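Local atomic coordinates of hypothetical protein SpyM3_0169 (Streptococcus pyogenes, PDB entry 1PG6), a protein that is of unknown function but belongs to the AIM24 family, named for mitochondrial biogenesis, within the cupin clan, and binds calcium ions in the crystal. Residues 12-17 / 27-32; 122-127 / 155-160. One frame throughout, in Å; residues are numbered along the deposited sequence.

Interaction 1: 12-17 / 27-32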
loop_
_atom_site.group_PDB
_atom_site.type_symbol
_atom_site.label_atom_id
_atom_site.label_comp_id
_atom_site.label_asym_id
_atom_site.label_seq_id
_atom_site.Cartn_x
_atom_site.Cartn_y
_atom_site.Cartn_z
ATOM N N ARG A 12 5.111 -13.575 -14.700
ATOM C CA ARG A 12 5.230 -12.977 -13.340
ATOM C C ARG A 12 6.581 -12.286 -13.194
ATOM O O ARG A 12 7.564 -12.686 -13.817
ATOM C CB ARG A 12 5.120 -14.061 -12.263
ATOM C CG ARG A 12 4.001 -15.068 -12.471
ATOM C CD ARG A 12 2.629 -14.419 -12.465
ATOM N NE ARG A 12 1.581 -15.413 -12.677
ATOM C CZ ARG A 12 0.300 -15.124 -12.880
ATOM N NH1 ARG A 12 -0.578 -16.102 -13.063
ATOM N NH2 ARG A 12 -0.101 -13.862 -12.905
HETATM N N MSE A 13 6.628 -11.250 -12.366
HETATM C CA MSE A 13 7.870 -10.531 -12.132
HETATM C C MSE A 13 8.686 -11.309 -11.106
HETATM O O MSE A 13 8.128 -12.042 -10.288
HETATM C CB MSE A 13 7.579 -9.135 -11.581
HETATM C CG MSE A 13 6.804 -9.164 -10.269
HETATM SE SE MSE A 13 6.540 -7.432 -9.455
HETATM C CE MSE A 13 7.625 -7.665 -7.890
ATOM N N ARG A 14 10.003 -11.162 -11.155
ATOM C CA ARG A 14 10.863 -11.830 -10.190
ATOM C C ARG A 14 11.459 -10.717 -9.339
ATOM O O ARG A 14 12.011 -9.752 -9.868
ATOM C CB ARG A 14 11.970 -12.620 -10.891
ATOM C CG ARG A 14 12.586 -13.698 -10.007
ATOM C CD ARG A 14 13.579 -14.573 -10.764
ATOM N NE ARG A 14 14.905 -13.970 -10.838
ATOM C CZ ARG A 14 15.698 -13.780 -9.789
ATOM N NH1 ARG A 14 15.299 -14.146 -8.577
ATOM N NH2 ARG A 14 16.894 -13.228 -9.948
ATOM N N PHE A 15 11.336 -10.840 -8.023
ATOM C CA PHE A 15 11.853 -9.811 -7.131
ATOM C C PHE A 15 12.836 -10.353 -6.107
ATOM O O PHE A 15 12.907 -11.557 -5.866
ATOM C CB PHE A 15 10.691 -9.121 -6.412
ATOM C CG PHE A 15 9.926 -10.029 -5.492
ATOM C CD1 PHE A 15 10.283 -10.148 -4.152
ATOM C CD2 PHE A 15 8.873 -10.796 -5.973
ATOM C CE1 PHE A 15 9.603 -11.019 -3.308
ATOM C CE2 PHE A 15 8.187 -11.670 -5.135
ATOM C CZ PHE A 15 8.552 -11.782 -3.802
ATOM N N THR A 16 13.603 -9.448 -5.513
ATOM C CA THR A 16 14.568 -9.809 -4.490
ATOM C C THR A 16 14.607 -8.686 -3.462
ATOM O O THR A 16 15.130 -7.603 -3.735
ATOM C CB THR A 16 15.987 -10.002 -5.074
ATOM O OG1 THR A 16 15.983 -11.085 -6.013
ATOM C CG2 THR A 16 16.981 -10.313 -3.961
ATOM N N ILE A 17 14.023 -8.940 -2.294
ATOM C CA ILE A 17 14.021 -7.962 -1.212
ATOM C C ILE A 17 15.335 -8.163 -0.478
ATOM O O ILE A 17 15.666 -9.278 -0.075
ATOM C CB ILE A 17 12.857 -8.193 -0.221
ATOM C CG1 ILE A 17 11.515 -7.950 -0.912
ATOM C CG2 ILE A 17 12.994 -7.255 0.974
ATOM C CD1 ILE A 17 10.312 -8.269 -0.034
ATOM N N GLU A 27 14.853 -5.333 -5.722
ATOM C CA GLU A 27 15.319 -5.420 -7.097
ATOM C C GLU A 27 14.313 -6.290 -7.832
ATOM O O GLU A 27 14.006 -7.403 -7.397
ATOM C CB GLU A 27 16.710 -6.056 -7.166
ATOM C CG GLU A 27 17.789 -5.323 -6.382
ATOM C CD GLU A 27 19.142 -6.020 -6.472
ATOM O OE1 GLU A 27 19.210 -7.234 -6.187
ATOM O OE2 GLU A 27 20.138 -5.356 -6.825
ATOM N N ILE A 28 13.804 -5.780 -8.946
ATOM C CA ILE A 28 12.799 -6.488 -9.728
ATOM C C ILE A 28 13.257 -6.797 -11.147
ATOM O O ILE A 28 13.774 -5.927 -11.843
ATOM C CB ILE A 28 11.503 -5.651 -9.810
ATOM C CG1 ILE A 28 10.926 -5.449 -8.404
ATOM C CG2 ILE A 28 10.487 -6.331 -10.711
ATOM C CD1 ILE A 28 9.717 -4.535 -8.374
ATOM N N ASP A 29 13.071 -8.046 -11.564
ATOM C CA ASP A 29 13.429 -8.464 -12.913
ATOM C C ASP A 29 12.146 -8.649 -13.704
ATOM O O ASP A 29 11.244 -9.377 -13.284
ATOM C CB ASP A 29 14.216 -9.780 -12.905
ATOM C CG ASP A 29 15.636 -9.604 -12.424
ATOM O OD1 ASP A 29 15.924 -9.957 -11.261
ATOM O OD2 ASP A 29 16.467 -9.103 -13.211
ATOM N N LEU A 30 12.069 -7.973 -14.844
ATOM C CA LEU A 30 10.899 -8.051 -15.709
ATOM C C LEU A 30 11.242 -8.691 -17.046
ATOM O O LEU A 30 12.218 -8.315 -17.692
ATOM C CB LEU A 30 10.332 -6.653 -15.965
ATOM C CG LEU A 30 9.705 -5.892 -14.794
ATOM C CD1 LEU A 30 9.247 -4.525 -15.275
ATOM C CD2 LEU A 30 8.537 -6.678 -14.234
ATOM N N GLU A 31 10.436 -9.666 -17.451
ATOM C CA GLU A 31 10.640 -10.333 -18.727
ATOM C C GLU A 31 10.035 -9.449 -19.807
ATOM O O GLU A 31 9.349 -8.472 -19.505
ATOM C CB GLU A 31 9.950 -11.698 -18.736
ATOM C CG GLU A 31 10.768 -12.822 -18.125
ATOM C CD GLU A 31 10.131 -14.182 -18.337
ATOM O OE1 GLU A 31 9.148 -14.500 -17.635
ATOM O OE2 GLU A 31 10.607 -14.929 -19.219
ATOM N N HIS A 32 10.289 -9.790 -21.065
ATOM C CA HIS A 32 9.749 -9.013 -22.169
ATOM C C HIS A 32 8.232 -8.919 -22.034
ATOM O O HIS A 32 7.560 -9.921 -21.792
ATOM C CB HIS A 32 10.107 -9.666 -23.505
ATOM C CG HIS A 32 9.573 -8.932 -24.692
ATOM N ND1 HIS A 32 9.898 -7.619 -24.963
ATOM C CD2 HIS A 32 8.728 -9.319 -25.676
ATOM C CE1 HIS A 32 9.277 -7.230 -26.060
ATOM N NE2 HIS A 32 8.559 -8.244 -26.514
HETATM O O HOH W 1 7.976 -10.074 -15.889
HETATM O O HOH W 2 16.358 -9.303 -8.766
#
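Arg14 and Asp29 lie side by side on one face of a two-strand ladder and point the same way. Their flat ends are nearly parallel, with the guanidinium and carboxylate planes 15° apart. The salt bridge is long, 3.7 Å from Arg14 NH2 to Asp29 OD1. The oxygen sits well out of the guanidinium plane, so the attraction is one of charge and no N-H aims at it. The bend at chi3 of Arg14 (83°) swings the guanidinium toward Asp29, and NH2 is its nearest nitrogen to OD1. Asp29 OD1 also takes a bond from a water, 2.6 Å from its oxygen, which reaches Thr16 OG1 and Glu27 O more weakly.

The opposite face, with Phe15 and Ile28, is apolar. Selenomethionine Met13 crosses Ile28 at a slant, and its CE meets Ile28 CD1 at 3.8 Å. Met13 CB rests against Leu30 CD2. Phe15 touches Ile28 through CB alone, and its ring leads away to Ala105 and Thr157.

Beneath the side chains, Arg14 and Asp29 form a hydrogen-bonded pair, with Asp29 N to Arg14 O at 2.6 Å. Thr16 and Glu27 form the next such pair. Strand 91-95 continues the sheet beyond 26-30. Strands 14-17 and 26-30 make an antiparallel beta hairpin, polar on one face and apolar on the other, at the edge of a four-strand sheet.

Interaction 2: 122-127 / 155-160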
loop_
_atom_site.group_PDB
_atom_site.type_symbol
_atom_site.label_atom_id
_atom_site.label_comp_id
_atom_site.label_asym_id
_atom_site.label_seq_id
_atom_site.Cartn_x
_atom_site.Cartn_y
_atom_site.Cartn_z
ATOM N N ALA A 122 4.282 -2.296 -4.495
ATOM C CA ALA A 122 4.280 -2.828 -5.854
ATOM C C ALA A 122 3.280 -3.956 -6.054
ATOM O O ALA A 122 2.851 -4.620 -5.106
ATOM C CB ALA A 122 5.679 -3.306 -6.233
ATOM N N LEU A 123 2.925 -4.183 -7.314
ATOM C CA LEU A 123 1.966 -5.220 -7.651
ATOM C C LEU A 123 2.205 -5.721 -9.063
ATOM O O LEU A 123 2.407 -4.932 -9.983
ATOM C CB LEU A 123 0.546 -4.658 -7.542
ATOM C CG LEU A 123 -0.610 -5.609 -7.874
ATOM C CD1 LEU A 123 -0.705 -6.704 -6.819
ATOM C CD2 LEU A 123 -1.912 -4.816 -7.924
ATOM N N ASP A 124 2.189 -7.038 -9.228
ATOM C CA ASP A 124 2.378 -7.645 -10.538
ATOM C C ASP A 124 1.382 -7.060 -11.531
ATOM O O ASP A 124 0.220 -6.837 -11.194
ATOM C CB ASP A 124 2.178 -9.159 -10.446
ATOM C CG ASP A 124 3.480 -9.919 -10.517
ATOM O OD1 ASP A 124 3.771 -10.702 -9.588
ATOM O OD2 ASP A 124 4.214 -9.734 -11.511
ATOM N N GLY A 125 1.845 -6.802 -12.749
ATOM C CA GLY A 125 0.969 -6.252 -13.765
ATOM C C GLY A 125 -0.147 -7.220 -14.110
ATOM O O GLY A 125 -1.164 -6.832 -14.685
ATOM N N SER A 126 0.046 -8.488 -13.764
ATOM C CA SER A 126 -0.949 -9.518 -14.033
ATOM C C SER A 126 -2.114 -9.424 -13.052
ATOM O O SER A 126 -3.194 -9.956 -13.307
ATOM C CB SER A 126 -0.309 -10.902 -13.934
ATOM O OG SER A 126 0.232 -11.121 -12.644
ATOM N N ALA A 127 -1.892 -8.749 -11.928
ATOM C CA ALA A 127 -2.931 -8.593 -10.918
ATOM C C ALA A 127 -3.715 -7.304 -11.133
ATOM O O ALA A 127 -3.377 -6.495 -11.996
ATOM C CB ALA A 127 -2.314 -8.602 -9.518
ATOM N N LEU A 155 -3.899 -12.964 -9.997
ATOM C CA LEU A 155 -2.715 -13.737 -9.656
ATOM C C LEU A 155 -1.480 -12.848 -9.720
ATOM O O LEU A 155 -1.416 -11.916 -10.521
ATOM C CB LEU A 155 -2.547 -14.910 -10.627
ATOM C CG LEU A 155 -3.718 -15.889 -10.747
ATOM C CD1 LEU A 155 -3.368 -16.979 -11.752
ATOM C CD2 LEU A 155 -4.025 -16.503 -9.396
ATOM N N GLY A 156 -0.502 -13.143 -8.874
ATOM C CA GLY A 156 0.714 -12.353 -8.866
ATOM C C GLY A 156 1.217 -12.098 -7.465
ATOM O O GLY A 156 0.764 -12.716 -6.499
ATOM N N THR A 157 2.168 -11.182 -7.354
ATOM C CA THR A 157 2.730 -10.847 -6.055
ATOM C C THR A 157 2.440 -9.403 -5.688
ATOM O O THR A 157 2.503 -8.517 -6.533
ATOM C CB THR A 157 4.254 -11.027 -6.041
ATOM O OG1 THR A 157 4.580 -12.388 -6.341
ATOM C CG2 THR A 157 4.812 -10.661 -4.671
ATOM N N LEU A 158 2.118 -9.183 -4.417
ATOM C CA LEU A 158 1.859 -7.853 -3.893
ATOM C C LEU A 158 2.994 -7.546 -2.925
ATOM O O LEU A 158 3.361 -8.396 -2.112
ATOM C CB LEU A 158 0.535 -7.816 -3.122
ATOM C CG LEU A 158 0.373 -6.645 -2.134
ATOM C CD1 LEU A 158 0.131 -5.346 -2.905
ATOM C CD2 LEU A 158 -0.798 -6.919 -1.194
ATOM N N LEU A 159 3.570 -6.357 -3.030
ATOM C CA LEU A 159 4.623 -5.954 -2.103
ATOM C C LEU A 159 4.040 -4.822 -1.260
ATOM O O LEU A 159 3.626 -3.795 -1.797
ATOM C CB LEU A 159 5.870 -5.451 -2.847
ATOM C CG LEU A 159 6.630 -6.445 -3.731
ATOM C CD1 LEU A 159 7.895 -5.789 -4.287
ATOM C CD2 LEU A 159 6.999 -7.680 -2.924
ATOM N N ALA A 160 3.984 -5.025 0.055
ATOM C CA ALA A 160 3.472 -4.016 0.974
ATOM C C ALA A 160 4.656 -3.517 1.796
ATOM O O ALA A 160 5.627 -4.247 1.990
ATOM C CB ALA A 160 2.409 -4.617 1.888
HETATM O O HOH W 3 5.488 -12.572 -8.909
HETATM O O HOH W 4 -4.077 -12.306 -13.337
#
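Strands 122-124 and 156-160 run antiparallel, 178° between their directions and 4.7 Å apart at closest approach. Ala122 and Leu159 are a hydrogen-bonded pair, with Leu159 N to Ala122 O at 2.8 Å. Leu123 and Leu158 are the non-hydrogen-bonded pair beside it. Asp124 N donates to Thr157 O.

The side chain of Asp124 then takes over from the backbone. Its OD1 accepts the N-H of Thr157 at 2.8 Å, through the lone pair that faces away from OD2. A water bridges the same oxygen to Thr157 OG1, 2.6 Å from Asp124 OD1. OD2 in turn probably accepts the backbone N-H of Met13, so both oxygens have donors. These donors would probably favour the charged form of the acid.

The two strands are neighbours in a six-strand antiparallel sheet, flanked by 35-39 beyond 120-124 and by the edge strand 103-108 beyond 156-161, in a family assigned to the cupin clan. At the end of the ladder, Asp124 to Ala127 form a type I turn, closed by Ala127 N to Asp124 O. Ser126 OG donates to Leu155 O at 2.8 Å, from above the carbonyl plane. A chi1 of 60°, with OG between the backbone N and the carbonyl carbon, points the hydroxyl at Leu155 O, just before strand 156-160. Gly156, which has no side chain, lies against both Asp124 and Ser126, with its CA 3.5 Å from Asp124 OD1.

On one face, Leu123 and Leu158 slant across each other, and Leu123 CD1 touches Leu158 CB at 4.1 Å. Leu108 packs against both. On the other face, Ala122 CB meets Leu159 CD1 at 3.9 Å. Val36 touches Ala122 there, and Met13 and Ala105 touch Leu159.

How the interactions relate
From the N terminus, interaction 1 comes first and closes the short loop between 12-17 and 27-32. Interaction 2 opens much later and closes a longer excursion between 122-127 and 155-160, which includes strands 128-133 and 148-153 of another sheet. The two follow in series, neither nested nor crossed. Their centres are about 11 Å apart. The start of the hairpin lies against the second strand pair. The backbone of Met13 reaches the Asp124 carboxylate, and Arg12 packs on Ser126 and Leu155. Farther along, Phe15 CE2 meets Thr157 CG2 at 3.6 Å. These contacts tie the outermost strand of the four-strand sheet, and the residues just before it, to strand 156-161 and the 124-127 turn of a six-strand sheet.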